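PDB 3LOT: uncharacterized protein from Archaeoglobus fulgidus, which probably acts as a zinc-dependent beta-keto acid cleavage enzyme with 3-keto-5-aminohexanoate cleavage activity. Local coordinates for residues V257-I267 and A273-M283; L27-A38 and I51-G59. All coordinates share one frame; numbering follows the deposited sequence.

Interaction 1 (V257-I267 and A273-M283); sequences VRVGLEDSLYI and AKSNAEQVEKM. With ZN (zinc ion), chain P.
Strand 257-259 and helix 276-283 run roughly antiparallel, their axes 149° apart and 9.0 Å at closest approach, and the loop after the strand folds back so that A273 N donates to L265 O. Q279 carries the junction. Its chain, extended beyond CG, lays the amide among backbone groups of the loop: NE2 donates to S264 O (3.0 Å) and Y266 O (2.9 Å), meeting both carbonyls from above their planes, while OE1 takes a weak, bent bond from G260 N. With an alanine at Q279, the S264 and Y266 carbonyls would probably lose this shared donor and the loop could shift against the helix. N276 adds a nearly straight bond from L261 N to its OD1 (2.9 Å), and its ND2 lies against L261 CG and is hydrogen-bonded to I14 O. I267 crosses E278 at about a right angle; with CG1 anti to the backbone N (chi1 -169°), CD1 comes to rest 3.6 Å from E278 O, also against K282 CD. Deeper in, V259 CG2 meets V280 CG2 at 3.8 Å, and V257 and selenomethionine M283 approach tip to tip. From the end of the strand, R258 grips D263 of the following loop side-on through NE and NH2, with NH2 also salt-bridged to E262, whose OE2 binds zinc at 2.1 Å. This is a beta-alpha connection of a TIM barrel, whose loop after the strand supplies a metal ligand.

Interaction 2 (L27-A38 and I51-G59); sequences LPVTPDQIVEEA and IHARDPKDG. With ZN (zinc ion), chain P.
R54 lies against the chain that leads into helix 31-43, within the beta-alpha-beta unit of strand 7-13, helix 31-43 and strand 48-54 in this TIM-barrel protein. Its CB sits 3.3 Å from V29 O, and from CG to NE the chain is extended, which carries CD past P28 O at 3.6 Å. NE bonds to T15 OG1, a hydroxyl that also pairs with P28 O. At the tip, L27 CD2 lies over one guanidinium face, offset toward the rim and 3.8 Å from NH2, which itself bonds to H19 O; NH1 points along the guanidinium plane to G59 O at 2.8 Å. Each of the three nitrogens therefore has an oxygen partner, which fixes the rotation of the group. Farther along the helix, I34 CG2 packs on I51 CD1 at 3.9 Å, and I34 CD1 lies against H52 O, a buried carbonyl that has no hydrogen-bonding partner. The H52 ring leads away from the helix and binds zinc through NE2. At the start of the helix, T30 (the N-cap) and Q33 form a capping box: Q33 N donates to T30 OG1 and T30 N to Q33 OE1, which also accepts from V29 N. P31 CD packs against P56 CB, the two rings crossing at a slant. With V29 CG1 anti to the backbone N (chi1 155°), this methyl is pressed tightly against G59 CA, 3.4 Å away.

Overall arrangement
Interactions 1 and 2, with centres about 16 Å apart, flank strand 7-13, which pairs in parallel with both 256-259 and 48-54 in the barrel sheet. They converge on the zinc ion: E262 from interaction 1 and H52 from interaction 2 each supply a ligand, E262 OE2 and H52 NE2 being 3.3 Å apart, and H50 provides a further one. Away from the metal, the two helices meet where E37 OE1 lies 2.9 Å from N276 N, a probable hydrogen bond at the start of helix 276-289, and N276 ND2 packs on P28 CG. H19, whose carbonyl holds R54, also bonds L261 O through ND1 and so ties the two contacts together.

Interaction 1 (V257-I267 and A273-M283)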
loop_
_atom_site.group_PDB
_atom_site.type_symbol
_atom_site.label_atom_id
_atom_site.label_comp_id
_atom_site.label_asym_id
_atom_site.label_seq_id
_atom_site.Cartn_x
_atom_site.Cartn_y
_atom_site.Cartn_z
ATOM N N VAL D 257 -6.453 -13.898 16.215
ATOM C CA VAL D 257 -5.241 -14.629 16.000
ATOM C C VAL D 257 -5.414 -16.143 16.235
ATOM O O VAL D 257 -6.187 -16.588 17.104
ATOM C CB VAL D 257 -4.139 -14.063 16.873
ATOM C CG1 VAL D 257 -4.545 -14.111 18.395
ATOM C CG2 VAL D 257 -2.827 -14.813 16.620
ATOM N N ARG D 258 -4.696 -16.918 15.425
ATOM C CA ARG D 258 -4.613 -18.367 15.544
ATOM C C ARG D 258 -3.164 -18.744 15.751
ATOM O O ARG D 258 -2.250 -18.162 15.090
ATOM C CB ARG D 258 -5.139 -19.060 14.285
ATOM C CG ARG D 258 -4.954 -20.563 14.257
ATOM C CD ARG D 258 -5.761 -21.230 13.149
ATOM N NE ARG D 258 -4.933 -22.072 12.300
ATOM C CZ ARG D 258 -5.393 -22.823 11.316
ATOM N NH1 ARG D 258 -6.711 -22.910 11.054
ATOM N NH2 ARG D 258 -4.543 -23.523 10.595
ATOM N N VAL D 259 -2.960 -19.666 16.692
ATOM C CA VAL D 259 -1.655 -20.225 17.005
ATOM C C VAL D 259 -1.854 -21.756 17.003
ATOM O O VAL D 259 -2.914 -22.257 16.614
ATOM C CB VAL D 259 -1.110 -19.710 18.352
ATOM C CG1 VAL D 259 -0.908 -18.203 18.306
ATOM C CG2 VAL D 259 -2.037 -20.114 19.565
ATOM N N GLY D 260 -0.835 -22.507 17.363
ATOM C CA GLY D 260 -1.036 -23.947 17.488
ATOM C C GLY D 260 -0.028 -24.732 16.687
ATOM O O GLY D 260 0.567 -24.198 15.730
ATOM N N LEU D 261 0.164 -25.980 17.112
ATOM C CA LEU D 261 1.156 -26.903 16.538
ATOM C C LEU D 261 0.807 -27.295 15.133
ATOM O O LEU D 261 1.661 -27.717 14.391
ATOM C CB LEU D 261 1.339 -28.161 17.401
ATOM C CG LEU D 261 1.830 -27.967 18.843
ATOM C CD1 LEU D 261 2.208 -29.311 19.485
ATOM C CD2 LEU D 261 2.982 -27.083 18.876
ATOM N N GLU D 262 -0.455 -27.133 14.734
ATOM C CA GLU D 262 -0.765 -27.268 13.327
ATOM C C GLU D 262 0.052 -26.348 12.388
ATOM O O GLU D 262 0.412 -26.779 11.274
ATOM C CB GLU D 262 -2.263 -27.092 13.097
ATOM C CG GLU D 262 -2.639 -26.778 11.653
ATOM C CD GLU D 262 -4.137 -26.970 11.412
ATOM O OE1 GLU D 262 -4.917 -27.331 12.336
ATOM O OE2 GLU D 262 -4.480 -26.763 10.263
ATOM N N ASP D 263 0.288 -25.094 12.814
ATOM C CA ASP D 263 0.876 -24.041 11.980
ATOM C C ASP D 263 2.373 -23.834 12.240
ATOM O O ASP D 263 3.112 -23.401 11.340
ATOM C CB ASP D 263 0.140 -22.702 12.244
ATOM C CG ASP D 263 -1.379 -22.812 12.066
ATOM O OD1 ASP D 263 -1.798 -23.510 11.135
ATOM O OD2 ASP D 263 -2.151 -22.193 12.840
ATOM N N SER D 264 2.824 -24.118 13.456
ATOM C CA SER D 264 4.262 -24.046 13.776
ATOM C C SER D 264 4.626 -25.027 14.879
ATOM O O SER D 264 3.910 -25.136 15.892
ATOM C CB SER D 264 4.627 -22.648 14.254
ATOM O OG SER D 264 5.966 -22.560 14.740
ATOM N N LEU D 265 5.763 -25.698 14.718
ATOM C CA LEU D 265 6.216 -26.636 15.737
ATOM C C LEU D 265 7.061 -25.944 16.809
ATOM O O LEU D 265 7.480 -26.596 17.755
ATOM C CB LEU D 265 7.018 -27.766 15.091
ATOM C CG LEU D 265 6.261 -28.669 14.110
ATOM C CD1 LEU D 265 7.203 -29.683 13.428
ATOM C CD2 LEU D 265 5.099 -29.387 14.791
ATOM N N TYR D 266 7.289 -24.639 16.675
ATOM C CA TYR D 266 8.286 -23.932 17.494
ATOM C C TYR D 266 7.652 -22.955 18.471
ATOM O O TYR D 266 6.547 -22.437 18.235
ATOM C CB TYR D 266 9.314 -23.242 16.578
ATOM C CG TYR D 266 10.129 -24.255 15.812
ATOM C CD1 TYR D 266 11.292 -24.777 16.346
ATOM C CD2 TYR D 266 9.704 -24.740 14.585
ATOM C CE1 TYR D 266 12.018 -25.737 15.684
ATOM C CE2 TYR D 266 10.456 -25.696 13.894
ATOM C CZ TYR D 266 11.593 -26.187 14.453
ATOM O OH TYR D 266 12.343 -27.143 13.778
ATOM N N ILE D 267 8.328 -22.763 19.593
ATOM C CA ILE D 267 7.944 -21.721 20.556
ATOM C C ILE D 267 8.877 -20.495 20.395
ATOM O O ILE D 267 8.417 -19.345 20.512
ATOM C CB ILE D 267 7.929 -22.237 22.017
ATOM C CG1 ILE D 267 7.274 -21.186 22.927
ATOM C CG2 ILE D 267 9.351 -22.610 22.457
ATOM C CD1 ILE D 267 5.726 -20.904 22.606
ATOM N N ALA D 273 8.122 -26.186 20.464
ATOM C CA ALA D 273 7.028 -26.049 21.423
ATOM C C ALA D 273 6.694 -27.405 22.052
ATOM O O ALA D 273 6.496 -28.374 21.329
ATOM C CB ALA D 273 5.779 -25.485 20.709
ATOM N N LYS D 274 6.601 -27.455 23.389
ATOM C CA LYS D 274 6.291 -28.685 24.091
ATOM C C LYS D 274 4.816 -29.003 24.082
ATOM O O LYS D 274 4.436 -30.121 24.385
ATOM C CB LYS D 274 6.795 -28.630 25.541
ATOM C CG LYS D 274 8.321 -28.912 25.664
ATOM C CD LYS D 274 8.755 -28.868 27.162
ATOM C CE LYS D 274 10.121 -29.465 27.436
ATOM N NZ LYS D 274 11.058 -29.253 26.334
ATOM N N SER D 275 3.986 -28.021 23.748
ATOM C CA SER D 275 2.532 -28.228 23.659
ATOM C C SER D 275 1.876 -27.048 22.974
ATOM O O SER D 275 2.434 -25.954 22.868
ATOM C CB SER D 275 1.903 -28.324 25.053
ATOM O OG SER D 275 2.127 -27.076 25.715
ATOM N N ASN D 276 0.642 -27.276 22.585
ATOM C CA ASN D 276 -0.206 -26.221 22.115
ATOM C C ASN D 276 -0.383 -25.155 23.181
ATOM O O ASN D 276 -0.310 -23.954 22.871
ATOM C CB ASN D 276 -1.555 -26.824 21.692
ATOM C CG ASN D 276 -1.499 -27.384 20.287
ATOM O OD1 ASN D 276 -1.557 -26.628 19.305
ATOM N ND2 ASN D 276 -1.351 -28.691 20.180
ATOM N N ALA D 277 -0.555 -25.590 24.438
ATOM C CA ALA D 277 -0.813 -24.669 25.529
ATOM C C ALA D 277 0.309 -23.659 25.645
ATOM O O ALA D 277 0.061 -22.529 25.930
ATOM C CB ALA D 277 -1.031 -25.422 26.854
ATOM N N GLU D 278 1.549 -24.066 25.401
ATOM C CA GLU D 278 2.668 -23.145 25.502
ATOM C C GLU D 278 2.591 -21.920 24.563
ATOM O O GLU D 278 2.944 -20.806 24.937
ATOM C CB GLU D 278 3.976 -23.906 25.246
ATOM C CG GLU D 278 5.172 -23.224 25.767
ATOM C CD GLU D 278 6.493 -23.891 25.328
ATOM O OE1 GLU D 278 6.486 -24.806 24.482
ATOM O OE2 GLU D 278 7.546 -23.470 25.831
ATOM N N GLN D 279 2.161 -22.161 23.332
ATOM C CA GLN D 279 1.962 -21.109 22.342
ATOM C C GLN D 279 0.735 -20.264 22.692
ATOM O O GLN D 279 0.749 -19.043 22.541
ATOM C CB GLN D 279 1.777 -21.739 20.957
ATOM C CG GLN D 279 3.046 -22.322 20.350
ATOM C CD GLN D 279 2.789 -23.065 19.030
ATOM O OE1 GLN D 279 1.639 -23.264 18.635
ATOM N NE2 GLN D 279 3.855 -23.444 18.343
ATOM N N VAL D 280 -0.338 -20.904 23.138
ATOM C CA VAL D 280 -1.513 -20.145 23.592
ATOM C C VAL D 280 -1.167 -19.206 24.755
ATOM O O VAL D 280 -1.523 -18.046 24.722
ATOM C CB VAL D 280 -2.687 -21.049 23.973
ATOM C CG1 VAL D 280 -3.836 -20.211 24.577
ATOM C CG2 VAL D 280 -3.132 -21.842 22.765
ATOM N N GLU D 281 -0.444 -19.704 25.769
ATOM C CA GLU D 281 -0.026 -18.867 26.904
ATOM C C GLU D 281 0.788 -17.663 26.455
ATOM O O GLU D 281 0.577 -16.567 26.950
ATOM C CB GLU D 281 0.774 -19.672 27.923
ATOM C CG GLU D 281 -0.062 -20.747 28.533
ATOM C CD GLU D 281 0.710 -21.843 29.283
ATOM O OE1 GLU D 281 1.955 -21.947 29.211
ATOM O OE2 GLU D 281 0.021 -22.602 29.992
ATOM N N LYS D 282 1.703 -17.884 25.521
ATOM C CA LYS D 282 2.527 -16.787 24.946
ATOM C C LYS D 282 1.691 -15.715 24.244
ATOM O O LYS D 282 1.870 -14.506 24.476
ATOM C CB LYS D 282 3.542 -17.358 23.970
ATOM C CG LYS D 282 4.476 -16.323 23.329
ATOM C CD LYS D 282 5.598 -17.065 22.616
ATOM C CE LYS D 282 6.721 -16.160 22.214
ATOM N NZ LYS D 282 7.475 -15.779 23.418
HETATM N N MSE D 283 0.757 -16.156 23.411
HETATM C CA MSE D 283 -0.004 -15.217 22.628
HETATM C C MSE D 283 -0.923 -14.449 23.577
HETATM O O MSE D 283 -1.106 -13.247 23.399
HETATM C CB MSE D 283 -0.792 -15.924 21.525
HETATM C CG MSE D 283 -1.514 -14.969 20.568
HETATM SE SE MSE D 283 -0.223 -13.859 19.550
HETATM C CE MSE D 283 -1.041 -12.330 19.951
HETATM ZN ZN ZN P . -6.476 -26.868 9.498
HETATM O O HOH W 1 6.509 -29.174 18.691
#

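Interaction 2 (L27-A38 and I51-G59)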
loop_
_atom_site.group_PDB
_atom_site.type_symbol
_atom_site.label_atom_id
_atom_site.label_comp_id
_atom_site.label_asym_id
_atom_site.label_seq_id
_atom_site.Cartn_x
_atom_site.Cartn_y
_atom_site.Cartn_z
ATOM N N LEU D 27 3.978 -33.162 18.519
ATOM C CA LEU D 27 2.838 -33.111 17.613
ATOM C C LEU D 27 1.796 -34.133 18.097
ATOM O O LEU D 27 2.096 -35.342 18.200
ATOM C CB LEU D 27 3.257 -33.412 16.174
ATOM C CG LEU D 27 2.100 -33.336 15.153
ATOM C CD1 LEU D 27 1.647 -31.866 14.993
ATOM C CD2 LEU D 27 2.543 -33.911 13.796
ATOM N N PRO D 28 0.556 -33.664 18.383
ATOM C CA PRO D 28 -0.453 -34.640 18.837
ATOM C C PRO D 28 -0.833 -35.577 17.719
ATOM O O PRO D 28 -1.310 -35.131 16.682
ATOM C CB PRO D 28 -1.676 -33.784 19.200
ATOM C CG PRO D 28 -1.179 -32.387 19.298
ATOM C CD PRO D 28 0.052 -32.281 18.437
ATOM N N VAL D 29 -0.668 -36.867 17.933
ATOM C CA VAL D 29 -1.056 -37.823 16.924
ATOM C C VAL D 29 -2.350 -38.590 17.180
ATOM O O VAL D 29 -3.256 -38.631 16.290
ATOM C CB VAL D 29 -0.023 -38.805 16.762
ATOM C CG1 VAL D 29 -0.711 -40.093 16.198
ATOM C CG2 VAL D 29 1.097 -38.152 15.896
ATOM N N THR D 30 -2.493 -39.179 18.340
ATOM C CA THR D 30 -3.662 -40.039 18.571
ATOM C C THR D 30 -4.895 -39.218 18.890
ATOM O O THR D 30 -4.792 -38.039 19.278
ATOM C CB THR D 30 -3.410 -40.939 19.752
ATOM O OG1 THR D 30 -3.351 -40.120 20.925
ATOM C CG2 THR D 30 -2.109 -41.716 19.568
ATOM N N PRO D 31 -6.082 -39.811 18.758
ATOM C CA PRO D 31 -7.251 -39.006 19.089
ATOM C C PRO D 31 -7.260 -38.507 20.519
ATOM O O PRO D 31 -7.662 -37.359 20.771
ATOM C CB PRO D 31 -8.406 -39.969 18.868
ATOM C CG PRO D 31 -7.936 -40.821 17.697
ATOM C CD PRO D 31 -6.460 -41.042 18.038
ATOM N N ASP D 32 -6.788 -39.326 21.452
ATOM C CA ASP D 32 -6.792 -38.904 22.856
ATOM C C ASP D 32 -5.782 -37.781 23.095
ATOM O O ASP D 32 -6.034 -36.890 23.915
ATOM C CB ASP D 32 -6.526 -40.073 23.791
ATOM C CG ASP D 32 -7.717 -40.998 23.922
ATOM O OD1 ASP D 32 -8.903 -40.584 23.741
ATOM O OD2 ASP D 32 -7.464 -42.177 24.235
ATOM N N GLN D 33 -4.644 -37.825 22.400
ATOM C CA GLN D 33 -3.699 -36.713 22.461
ATOM C C GLN D 33 -4.281 -35.411 21.923
ATOM O O GLN D 33 -4.108 -34.363 22.512
ATOM C CB GLN D 33 -2.431 -37.026 21.671
ATOM C CG GLN D 33 -1.553 -38.028 22.320
ATOM C CD GLN D 33 -0.418 -38.441 21.411
ATOM O OE1 GLN D 33 -0.291 -37.950 20.290
ATOM N NE2 GLN D 33 0.442 -39.288 21.917
ATOM N N ILE D 34 -4.987 -35.477 20.809
ATOM C CA ILE D 34 -5.647 -34.299 20.259
ATOM C C ILE D 34 -6.679 -33.742 21.259
ATOM O O ILE D 34 -6.741 -32.529 21.481
ATOM C CB ILE D 34 -6.288 -34.605 18.842
ATOM C CG1 ILE D 34 -5.210 -34.919 17.815
ATOM C CG2 ILE D 34 -7.183 -33.421 18.370
ATOM C CD1 ILE D 34 -5.733 -35.841 16.637
ATOM N N VAL D 35 -7.467 -34.627 21.869
ATOM C CA VAL D 35 -8.474 -34.224 22.843
ATOM C C VAL D 35 -7.840 -33.487 24.045
ATOM O O VAL D 35 -8.258 -32.401 24.400
ATOM C CB VAL D 35 -9.276 -35.440 23.354
ATOM C CG1 VAL D 35 -10.192 -35.034 24.537
ATOM C CG2 VAL D 35 -10.064 -36.085 22.265
ATOM N N GLU D 36 -6.805 -34.077 24.629
ATOM C CA GLU D 36 -6.139 -33.512 25.800
ATOM C C GLU D 36 -5.471 -32.180 25.474
ATOM O O GLU D 36 -5.559 -31.232 26.256
ATOM C CB GLU D 36 -5.118 -34.490 26.393
ATOM C CG GLU D 36 -5.738 -35.624 27.126
ATOM C CD GLU D 36 -6.606 -35.126 28.311
ATOM O OE1 GLU D 36 -6.037 -34.356 29.158
ATOM O OE2 GLU D 36 -7.836 -35.513 28.388
ATOM N N GLU D 37 -4.847 -32.086 24.303
ATOM C CA GLU D 37 -4.227 -30.837 23.893
ATOM C C GLU D 37 -5.246 -29.760 23.594
ATOM O O GLU D 37 -4.973 -28.621 23.875
ATOM C CB GLU D 37 -3.378 -31.046 22.657
ATOM C CG GLU D 37 -2.086 -31.704 22.961
ATOM C CD GLU D 37 -1.063 -30.693 23.501
ATOM O OE1 GLU D 37 -0.398 -29.970 22.673
ATOM O OE2 GLU D 37 -0.948 -30.652 24.754
ATOM N N ALA D 38 -6.420 -30.110 23.051
ATOM C CA ALA D 38 -7.466 -29.125 22.815
ATOM C C ALA D 38 -7.966 -28.541 24.167
ATOM O O ALA D 38 -8.161 -27.332 24.286
ATOM C CB ALA D 38 -8.614 -29.740 22.043
ATOM N N ILE D 51 -9.662 -28.513 14.800
ATOM C CA ILE D 51 -9.433 -29.963 14.888
ATOM C C ILE D 51 -9.306 -30.645 13.507
ATOM O O ILE D 51 -10.170 -30.456 12.634
ATOM C CB ILE D 51 -10.573 -30.665 15.714
ATOM C CG1 ILE D 51 -10.621 -30.118 17.168
ATOM C CG2 ILE D 51 -10.442 -32.208 15.692
ATOM C CD1 ILE D 51 -9.298 -30.131 17.950
ATOM N N HIS D 52 -8.200 -31.362 13.316
ATOM C CA HIS D 52 -8.070 -32.434 12.325
ATOM C C HIS D 52 -8.012 -33.810 13.016
ATOM O O HIS D 52 -7.641 -33.918 14.181
ATOM C CB HIS D 52 -6.767 -32.330 11.543
ATOM C CG HIS D 52 -6.669 -31.147 10.627
ATOM N ND1 HIS D 52 -6.329 -31.266 9.289
ATOM C CD2 HIS D 52 -6.825 -29.823 10.860
ATOM C CE1 HIS D 52 -6.311 -30.070 8.738
ATOM N NE2 HIS D 52 -6.616 -29.182 9.665
ATOM N N ALA D 53 -8.328 -34.854 12.256
ATOM C CA ALA D 53 -8.127 -36.236 12.694
ATOM C C ALA D 53 -6.816 -36.779 12.105
ATOM O O ALA D 53 -6.389 -36.374 11.019
ATOM C CB ALA D 53 -9.298 -37.091 12.230
ATOM N N ARG D 54 -6.225 -37.726 12.825
ATOM C CA ARG D 54 -5.077 -38.488 12.395
ATOM C C ARG D 54 -5.301 -39.947 12.806
ATOM O O ARG D 54 -5.832 -40.239 13.885
ATOM C CB ARG D 54 -3.828 -37.999 13.091
ATOM C CG ARG D 54 -3.341 -36.676 12.584
ATOM C CD ARG D 54 -2.156 -36.257 13.347
ATOM N NE ARG D 54 -1.612 -34.994 12.854
ATOM C CZ ARG D 54 -0.835 -34.837 11.782
ATOM N NH1 ARG D 54 -0.501 -35.837 10.976
ATOM N NH2 ARG D 54 -0.440 -33.631 11.462
ATOM N N ASP D 55 -4.880 -40.849 11.938
ATOM C CA ASP D 55 -4.896 -42.288 12.230
ATOM C C ASP D 55 -4.030 -42.568 13.467
ATOM O O ASP D 55 -2.855 -42.201 13.491
ATOM C CB ASP D 55 -4.359 -42.972 10.968
ATOM C CG ASP D 55 -4.488 -44.457 10.985
ATOM O OD1 ASP D 55 -4.535 -45.073 12.066
ATOM O OD2 ASP D 55 -4.513 -45.004 9.868
ATOM N N PRO D 56 -4.597 -43.216 14.519
ATOM C CA PRO D 56 -3.855 -43.460 15.777
ATOM C C PRO D 56 -2.636 -44.367 15.631
ATOM O O PRO D 56 -1.667 -44.205 16.376
ATOM C CB PRO D 56 -4.864 -44.188 16.669
ATOM C CG PRO D 56 -6.114 -44.310 15.890
ATOM C CD PRO D 56 -5.890 -43.928 14.484
ATOM N N LYS D 57 -2.700 -45.297 14.675
ATOM C CA LYS D 57 -1.643 -46.269 14.453
ATOM C C LYS D 57 -0.350 -45.589 14.040
ATOM O O LYS D 57 0.713 -45.993 14.500
ATOM C CB LYS D 57 -2.063 -47.344 13.419
ATOM N N ASP D 58 -0.419 -44.566 13.184
ATOM C CA ASP D 58 0.819 -43.936 12.678
ATOM C C ASP D 58 0.781 -42.414 12.454
ATOM O O ASP D 58 1.712 -41.851 11.883
ATOM C CB ASP D 58 1.236 -44.609 11.374
ATOM C CG ASP D 58 0.167 -44.557 10.304
ATOM O OD1 ASP D 58 -0.796 -43.727 10.311
ATOM O OD2 ASP D 58 0.345 -45.348 9.387
ATOM N N GLY D 59 -0.282 -41.765 12.928
ATOM C CA GLY D 59 -0.450 -40.332 12.781
ATOM C C GLY D 59 -0.756 -39.792 11.401
ATOM O O GLY D 59 -0.815 -38.568 11.218
HETATM ZN ZN ZN P . -6.476 -26.868 9.498
#